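Local coordinates for peptidoglycan glycosyltransferase (Eggerthella lenta, PDB 4MNR), which is a penicillin-binding protein, represented by its transpeptidase domain of the beta-lactamase-like superfamily and a preceding dimerisation-type region, at residues D271-T276 and P340-S345. Sequence-based numbering, arbitrary orientation.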
loop_
_atom_site.group_PDB
_atom_site.type_symbol
_atom_site.label_atom_id
_atom_site.label_comp_id
_atom_site.label_asym_id
_atom_site.label_seq_id
_atom_site.Cartn_x
_atom_site.Cartn_y
_atom_site.Cartn_z
ATOM N N ASP A 271 -10.909 -7.225 -5.911
ATOM C CA ASP A 271 -11.283 -8.376 -5.113
ATOM C C ASP A 271 -10.153 -8.700 -4.127
ATOM O O ASP A 271 -8.980 -8.725 -4.505
ATOM C CB ASP A 271 -11.526 -9.549 -6.063
ATOM C CG ASP A 271 -12.144 -10.755 -5.380
ATOM O OD1 ASP A 271 -12.866 -10.591 -4.374
ATOM O OD2 ASP A 271 -11.912 -11.875 -5.876
ATOM N N PHE A 272 -10.505 -8.931 -2.865
ATOM C CA PHE A 272 -9.504 -9.252 -1.845
ATOM C C PHE A 272 -10.220 -9.934 -0.679
ATOM O O PHE A 272 -11.380 -9.622 -0.398
ATOM C CB PHE A 272 -8.754 -7.973 -1.406
ATOM C CG PHE A 272 -7.430 -8.237 -0.739
ATOM C CD1 PHE A 272 -6.385 -8.831 -1.445
ATOM C CD2 PHE A 272 -7.219 -7.885 0.585
ATOM C CE1 PHE A 272 -5.176 -9.086 -0.837
ATOM C CE2 PHE A 272 -6.006 -8.134 1.193
ATOM C CZ PHE A 272 -4.984 -8.733 0.493
ATOM N N PRO A 273 -9.555 -10.899 -0.017
ATOM C CA PRO A 273 -10.247 -11.613 1.065
ATOM C C PRO A 273 -10.528 -10.738 2.285
ATOM O O PRO A 273 -11.450 -11.030 3.040
ATOM C CB PRO A 273 -9.281 -12.752 1.419
ATOM C CG PRO A 273 -7.955 -12.318 0.890
ATOM C CD PRO A 273 -8.266 -11.529 -0.352
ATOM N N LEU A 274 -9.751 -9.680 2.470
ATOM C CA LEU A 274 -10.004 -8.746 3.555
ATOM C C LEU A 274 -10.713 -7.528 2.982
ATOM O O LEU A 274 -10.507 -7.182 1.820
ATOM C CB LEU A 274 -8.692 -8.316 4.196
ATOM C CG LEU A 274 -7.717 -9.448 4.548
ATOM C CD1 LEU A 274 -6.482 -8.876 5.204
ATOM C CD2 LEU A 274 -8.389 -10.500 5.430
ATOM N N TYR A 275 -11.542 -6.884 3.792
ATOM C CA TYR A 275 -12.218 -5.672 3.367
ATOM C C TYR A 275 -11.212 -4.659 2.871
ATOM O O TYR A 275 -10.258 -4.335 3.574
ATOM C CB TYR A 275 -12.999 -5.058 4.515
ATOM C CG TYR A 275 -13.515 -3.687 4.165
ATOM C CD1 TYR A 275 -14.552 -3.536 3.257
ATOM C CD2 TYR A 275 -12.947 -2.550 4.716
ATOM C CE1 TYR A 275 -15.023 -2.278 2.916
ATOM C CE2 TYR A 275 -13.416 -1.284 4.382
ATOM C CZ TYR A 275 -14.447 -1.162 3.479
ATOM O OH TYR A 275 -14.925 0.087 3.142
ATOM N N THR A 276 -11.425 -4.176 1.650
ATOM C CA THR A 276 -10.556 -3.155 1.080
ATOM C C THR A 276 -11.436 -2.134 0.369
ATOM O O THR A 276 -12.113 -2.466 -0.610
ATOM C CB THR A 276 -9.565 -3.764 0.061
ATOM O OG1 THR A 276 -8.861 -4.861 0.655
ATOM C CG2 THR A 276 -8.558 -2.725 -0.393
ATOM N N PRO A 340 -3.448 -8.976 -6.331
ATOM C CA PRO A 340 -2.867 -9.264 -5.009
ATOM C C PRO A 340 -3.539 -10.482 -4.385
ATOM O O PRO A 340 -4.754 -10.621 -4.498
ATOM C CB PRO A 340 -3.196 -8.011 -4.195
ATOM C CG PRO A 340 -4.319 -7.338 -4.947
ATOM C CD PRO A 340 -4.064 -7.638 -6.389
ATOM N N TYR A 341 -2.766 -11.355 -3.753
ATOM C CA TYR A 341 -3.369 -12.475 -3.044
ATOM C C TYR A 341 -2.619 -12.832 -1.770
ATOM O O TYR A 341 -1.422 -12.556 -1.643
ATOM C CB TYR A 341 -3.529 -13.700 -3.946
ATOM C CG TYR A 341 -2.259 -14.406 -4.360
ATOM C CD1 TYR A 341 -1.473 -13.911 -5.389
ATOM C CD2 TYR A 341 -1.871 -15.593 -3.748
ATOM C CE1 TYR A 341 -0.328 -14.550 -5.792
ATOM C CE2 TYR A 341 -0.725 -16.254 -4.152
ATOM C CZ TYR A 341 0.043 -15.725 -5.172
ATOM O OH TYR A 341 1.181 -16.374 -5.584
ATOM N N LEU A 342 -3.347 -13.460 -0.851
ATOM C CA LEU A 342 -2.879 -13.702 0.499
ATOM C C LEU A 342 -2.882 -15.193 0.842
ATOM O O LEU A 342 -2.204 -15.617 1.771
ATOM C CB LEU A 342 -3.810 -12.947 1.451
ATOM C CG LEU A 342 -3.398 -12.501 2.841
ATOM C CD1 LEU A 342 -1.967 -12.006 2.863
ATOM C CD2 LEU A 342 -4.363 -11.397 3.283
ATOM N N VAL A 343 -3.664 -15.990 0.110
ATOM C CA VAL A 343 -3.734 -17.432 0.380
ATOM C C VAL A 343 -3.040 -18.225 -0.704
ATOM O O VAL A 343 -3.431 -18.151 -1.867
ATOM C CB VAL A 343 -5.193 -17.930 0.542
ATOM C CG1 VAL A 343 -5.239 -19.473 0.668
ATOM C CG2 VAL A 343 -5.813 -17.266 1.752
ATOM N N ASP A 344 -2.009 -18.983 -0.321
ATOM C CA ASP A 344 -1.238 -19.759 -1.286
ATOM C C ASP A 344 -1.916 -21.078 -1.587
ATOM O O ASP A 344 -1.923 -21.556 -2.729
ATOM C CB ASP A 344 0.163 -20.054 -0.750
ATOM C CG ASP A 344 0.950 -20.984 -1.666
ATOM O OD1 ASP A 344 1.480 -20.501 -2.688
ATOM O OD2 ASP A 344 1.046 -22.190 -1.362
ATOM N N SER A 345 -2.455 -21.699 -0.550
ATOM C CA SER A 345 -3.025 -23.026 -0.737
ATOM C C SER A 345 -3.944 -23.421 0.400
ATOM O O SER A 345 -3.865 -22.877 1.503
ATOM C CB SER A 345 -1.914 -24.070 -0.871
ATOM O OG SER A 345 -1.067 -24.034 0.263
#
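The ring of F272 turns its edge to P340: the carbonyl oxygen P340 O lies near the ring plane, 3.9 Å from F272 CD1. On one face rests P273 CD, 3.4 Å above the plane and displaced toward the rim. F272 CE1 also meets P340 CB at 4.0 Å. F272 CZ approaches L342 CD2 obliquely at 3.9 Å. With CG anti to the backbone N (chi1 -160°), the F272 ring reaches the second segment although its CB does not point there. L342 CD2 is shared: besides the phenyl tip it meets L274 CD1 at 3.8 Å, and the two leucine side chains cross at about a right angle. P273 CG adds a looser contact to L342 CB at 4.2 Å. In the fold, this apolar patch joins the loop between helices 242-263 and 284-289 of the penicillin-binding transpeptidase domain to the chain entering strand 343-347. That strand belongs to the mixed sheet that also holds the N-terminal strands, and at D344 and S345, both facing T110, it carries a classic beta bulge. Strand 142-148, an outer strand of the antiparallel five-stranded sheet, contributes I142 against F272 and L342, and M145 against F272 and L274. From helix 321-332, L322 packs on both F272 and P340. Within the loop, T276 OG1 donates to L274 O at 3.1 Å, coming from above the carbonyl plane, 47° out of it; the T276 hydroxyl thus reaches back two residues to the L274 carbonyl.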